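Local coordinates for protein transcriptional regulator (Vibrio virus VP882, PDB 7DWM) that binds the small autoinducer 3,5-dimethylpyrazin-2-ol in a PAS-type pocket and, as a LuxR-family regulator of a vibriophage, probably binds DNA to control transcription, at residues A[128-131]-A[132-135]; A[29-32]-A[33-37]. One frame throughout, in Å; residues are numbered along the deposited sequence.

Contact 1: residues A[128-131]-A[132-135]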
loop_
_atom_site.group_PDB
_atom_site.type_symbol
_atom_site.label_atom_id
_atom_site.label_comp_id
_atom_site.label_asym_id
_atom_site.label_seq_id
_atom_site.Cartn_x
_atom_site.Cartn_y
_atom_site.Cartn_z
ATOM N N THR A 128 -2.193 3.802 11.091
ATOM C CA THR A 128 -3.429 4.243 11.740
ATOM C C THR A 128 -3.877 5.626 11.269
ATOM O O THR A 128 -5.008 5.797 10.801
ATOM C CB THR A 128 -3.232 4.244 13.258
ATOM O OG1 THR A 128 -2.246 5.224 13.605
ATOM C CG2 THR A 128 -2.757 2.882 13.737
ATOM N N ASP A 129 -3.011 6.634 11.395
ATOM C CA ASP A 129 -3.389 7.993 11.006
ATOM C C ASP A 129 -3.420 8.161 9.488
ATOM O O ASP A 129 -4.343 8.781 8.926
ATOM C CB ASP A 129 -2.436 9.007 11.644
ATOM C CG ASP A 129 -0.992 8.797 11.227
ATOM O OD1 ASP A 129 -0.624 7.643 10.922
ATOM O OD2 ASP A 129 -0.229 9.786 11.203
ATOM N N THR A 130 -2.413 7.616 8.811
ATOM C CA THR A 130 -2.301 7.821 7.378
ATOM C C THR A 130 -3.381 7.081 6.608
ATOM O O THR A 130 -3.727 7.510 5.507
ATOM C CB THR A 130 -0.918 7.393 6.890
ATOM O OG1 THR A 130 -0.774 5.975 7.037
ATOM C CG2 THR A 130 0.167 8.095 7.695
ATOM N N ALA A 131 -3.967 6.027 7.176
ATOM C CA ALA A 131 -5.102 5.388 6.522
ATOM C C ALA A 131 -6.243 6.378 6.336
ATOM O O ALA A 131 -6.759 6.545 5.226
ATOM C CB ALA A 131 -5.558 4.173 7.335
ATOM N N GLY A 132 -6.614 7.088 7.404
ATOM C CA GLY A 132 -7.654 8.096 7.282
ATOM C C GLY A 132 -7.254 9.264 6.398
ATOM O O GLY A 132 -8.067 9.761 5.604
ATOM N N ARG A 133 -5.993 9.705 6.495
ATOM C CA ARG A 133 -5.567 10.832 5.663
ATOM C C ARG A 133 -5.634 10.489 4.173
ATOM O O ARG A 133 -6.244 11.224 3.373
ATOM C CB ARG A 133 -4.155 11.274 6.059
ATOM C CG ARG A 133 -4.062 11.859 7.464
ATOM C CD ARG A 133 -2.637 11.856 8.011
ATOM N NE ARG A 133 -1.736 12.708 7.239
ATOM C CZ ARG A 133 -0.426 12.506 7.136
ATOM N NH1 ARG A 133 0.138 11.483 7.764
ATOM N NH2 ARG A 133 0.321 13.329 6.412
ATOM N N ILE A 134 -5.057 9.348 3.781
ATOM C CA ILE A 134 -5.107 8.935 2.381
ATOM C C ILE A 134 -6.540 8.589 1.969
ATOM O O ILE A 134 -6.896 8.724 0.799
ATOM C CB ILE A 134 -4.133 7.774 2.082
ATOM C CG1 ILE A 134 -2.662 8.190 2.218
ATOM C CG2 ILE A 134 -4.321 7.261 0.679
ATOM C CD1 ILE A 134 -1.867 7.321 3.163
ATOM N N GLU A 135 -7.390 8.151 2.906
ATOM C CA GLU A 135 -8.756 7.832 2.501
ATOM C C GLU A 135 -9.534 9.088 2.135
ATOM O O GLU A 135 -10.253 9.107 1.124
ATOM C CB GLU A 135 -9.479 7.078 3.611
ATOM C CG GLU A 135 -10.904 6.720 3.237
ATOM C CD GLU A 135 -11.875 6.906 4.383
ATOM O OE1 GLU A 135 -12.670 5.984 4.640
ATOM O OE2 GLU A 135 -11.849 7.977 5.023
#
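Asp129 and Arg133 sit one turn apart on helix 127-139, which directly follows strand 119-126 of the PAS sheet, and they form the i to i+4 acid-base pair common on helical surfaces. The salt bridge is long, 3.9 Å from Asp129 OD2 to Arg133 NH1. The two side chains run side by side in the same direction, with carboxylate and guanidinium planes turned 45° apart. Asp129 CG lies between its own backbone N and carbonyl carbon (chi1 60°), which brings OD1 to the amide of Thr130 for a weak hydrogen bond of 2.8 Å from Thr130 N to Asp129 OD1. The other oxygen is left to Arg133, whose long chain bends at chi3 and brings NH1 near both Asp129 OD2 and the Thr130 methyl, CG2, which lies obliquely to the guanidinium.

The i to i+4 backbone bonds of the helix include those from Arg133 N to Asp129 O and from Ile134 N to Thr130 O, the second nearly straight at 172°. Thr130 suits a buried place: its OG1 bonds to the carbonyl of Asp126, while its carbon branch joins the packing, which reaches Ile89 of the second subunit. Arg133 and Ile134 lean on Leu237 of that subunit. Small Ala131 fits the exposed side, and Ile134 turns back along the helix, its CD1 lying 3.8 Å from Thr130 CB.

Contact 2: residues A[29-32]-A[33-37]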
loop_
_atom_site.group_PDB
_atom_site.type_symbol
_atom_site.label_atom_id
_atom_site.label_comp_id
_atom_site.label_asym_id
_atom_site.label_seq_id
_atom_site.Cartn_x
_atom_site.Cartn_y
_atom_site.Cartn_z
ATOM N N GLY A 29 15.398 -0.354 10.925
ATOM C CA GLY A 29 16.465 -1.123 11.554
ATOM C C GLY A 29 16.887 -2.298 10.703
ATOM O O GLY A 29 16.305 -2.571 9.653
ATOM N N ILE A 30 17.961 -2.956 11.148
ATOM C CA ILE A 30 18.475 -4.166 10.508
ATOM C C ILE A 30 18.914 -5.151 11.589
ATOM O O ILE A 30 19.446 -4.763 12.640
ATOM C CB ILE A 30 19.617 -3.869 9.496
ATOM C CG1 ILE A 30 20.950 -3.505 10.166
ATOM C CG2 ILE A 30 19.221 -2.801 8.500
ATOM C CD1 ILE A 30 21.794 -4.700 10.559
ATOM N N LYS A 31 18.671 -6.431 11.340
ATOM C CA LYS A 31 19.217 -7.481 12.190
ATOM C C LYS A 31 19.908 -8.529 11.325
ATOM O O LYS A 31 19.874 -8.469 10.095
ATOM C CB LYS A 31 18.154 -8.104 13.098
ATOM C CG LYS A 31 16.889 -8.504 12.420
ATOM C CD LYS A 31 15.736 -8.076 13.289
ATOM C CE LYS A 31 14.441 -8.587 12.745
ATOM N NZ LYS A 31 13.340 -8.443 13.719
ATOM N N ASP A 32 20.505 -9.510 11.994
ATOM C CA ASP A 32 21.429 -10.461 11.398
ATOM C C ASP A 32 20.701 -11.748 11.012
ATOM O O ASP A 32 19.472 -11.842 11.083
ATOM C CB ASP A 32 22.568 -10.722 12.387
ATOM C CG ASP A 32 23.758 -11.408 11.761
ATOM O OD1 ASP A 32 24.116 -12.495 12.254
ATOM O OD2 ASP A 32 24.336 -10.867 10.792
ATOM N N THR A 33 21.471 -12.758 10.593
ATOM C CA THR A 33 20.932 -14.070 10.269
ATOM C C THR A 33 20.514 -14.838 11.512
ATOM O O THR A 33 19.859 -15.878 11.386
ATOM C CB THR A 33 21.950 -14.890 9.472
ATOM O OG1 THR A 33 21.431 -16.206 9.243
ATOM C CG2 THR A 33 23.265 -15.004 10.234
ATOM N N LYS A 34 20.914 -14.383 12.697
ATOM C CA LYS A 34 20.407 -14.909 13.952
ATOM C C LYS A 34 19.252 -14.067 14.487
ATOM O O LYS A 34 18.889 -14.188 15.663
ATOM C CB LYS A 34 21.538 -15.005 14.974
ATOM C CG LYS A 34 22.455 -16.201 14.765
ATOM C CD LYS A 34 23.900 -15.855 15.068
ATOM C CE LYS A 34 24.268 -16.231 16.494
ATOM N NZ LYS A 34 25.658 -15.823 16.839
ATOM N N SER A 35 18.657 -13.234 13.627
ATOM C CA SER A 35 17.627 -12.258 13.985
ATOM C C SER A 35 18.019 -11.397 15.181
ATOM O O SER A 35 17.150 -10.911 15.916
ATOM C CB SER A 35 16.286 -12.950 14.257
ATOM O OG SER A 35 15.450 -12.137 15.064
ATOM N N VAL A 36 19.314 -11.190 15.395
ATOM C CA VAL A 36 19.805 -10.341 16.470
ATOM C C VAL A 36 20.021 -8.928 15.944
ATOM O O VAL A 36 20.611 -8.736 14.875
ATOM C CB VAL A 36 21.097 -10.920 17.069
ATOM C CG1 VAL A 36 21.413 -10.274 18.385
ATOM C CG2 VAL A 36 20.959 -12.424 17.254
ATOM N N PHE A 37 19.546 -7.936 16.699
ATOM C CA PHE A 37 19.598 -6.539 16.276
ATOM C C PHE A 37 21.035 -6.083 16.041
ATOM O O PHE A 37 21.917 -6.350 16.862
ATOM C CB PHE A 37 18.963 -5.646 17.348
ATOM C CG PHE A 37 17.466 -5.550 17.270
ATOM C CD1 PHE A 37 16.740 -5.045 18.338
ATOM C CD2 PHE A 37 16.786 -5.950 16.133
ATOM C CE1 PHE A 37 15.360 -4.948 18.274
ATOM C CE2 PHE A 37 15.410 -5.853 16.066
ATOM C CZ PHE A 37 14.698 -5.355 17.136
#
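Lys31 and Phe37 pair across the hairpin as an antiparallel non-hydrogen-bonded pair, their CA atoms 4.2 Å apart, and the chain between them reverses through a type I turn from Asp32 to Ser35. Two backbone bonds close the reversal. Asp32 N gives a hydrogen bond of 3.0 Å to Val36 O, and Ser35 N reaches Asp32 O at 3.0 Å from above the carbonyl plane, with an N-H...O angle of 136°. Ser35 has positive phi, which helps swing the chain back toward the next strand.

Although the two side chains set out in diverging directions, they end up side by side, pointing the same way. Lys31 CD meets the edge of the Phe37 ring near its plane, 3.6 Å from Phe37 CE2, so the aliphatic part of the lysine offers a nonpolar methylene to the edge of the ring. Lys31 CG sits between its backbone N and carbonyl carbon (chi1 49°), and a bend at chi2 leads the rest of the chain past the ring.

This is the hairpin between strands 28-32 and 37-40 at one margin of the antiparallel PAS sheet, and it contributes Lys31 to the ligand pocket. A lysine suits this place because its ammonium can serve several acceptors: NZ makes salt bridges with Asp60 and Asp78 and a weak hydrogen bond to the OAI atom of 3,5-dimethylpyrazin-2-ol. These carboxylates probably favour the charged form of the amine and help to position it for the ligand. Phe37 meets the ring of Phe44, itself a pocket residue, with planes about 85° apart. Ser35, small enough for a buried place in the turn, fits against Asp60 and against Gln75, Asp78 and Arg79 of helix 71-80.

The two contacts lie on opposite sides of the chain's centre, with their own centres 30 Å apart and nearest atoms about 18 Å apart, so they do not touch. In sequence, contact 2 closes before contact 1 opens. Strand 119-126 relates them: it pairs with strand 28-32 of contact 2 inside the sheet and runs directly into helix 127-139 of contact 1. Their relation to 3,5-dimethylpyrazin-2-ol differs sharply. Contact 2 reaches the ligand, about 3 Å from the Lys31 side chain, whereas the Thr128 side chain of contact 1 stays about 13 Å away. Contact 1 instead meets the second subunit, which touches neither segment of contact 2.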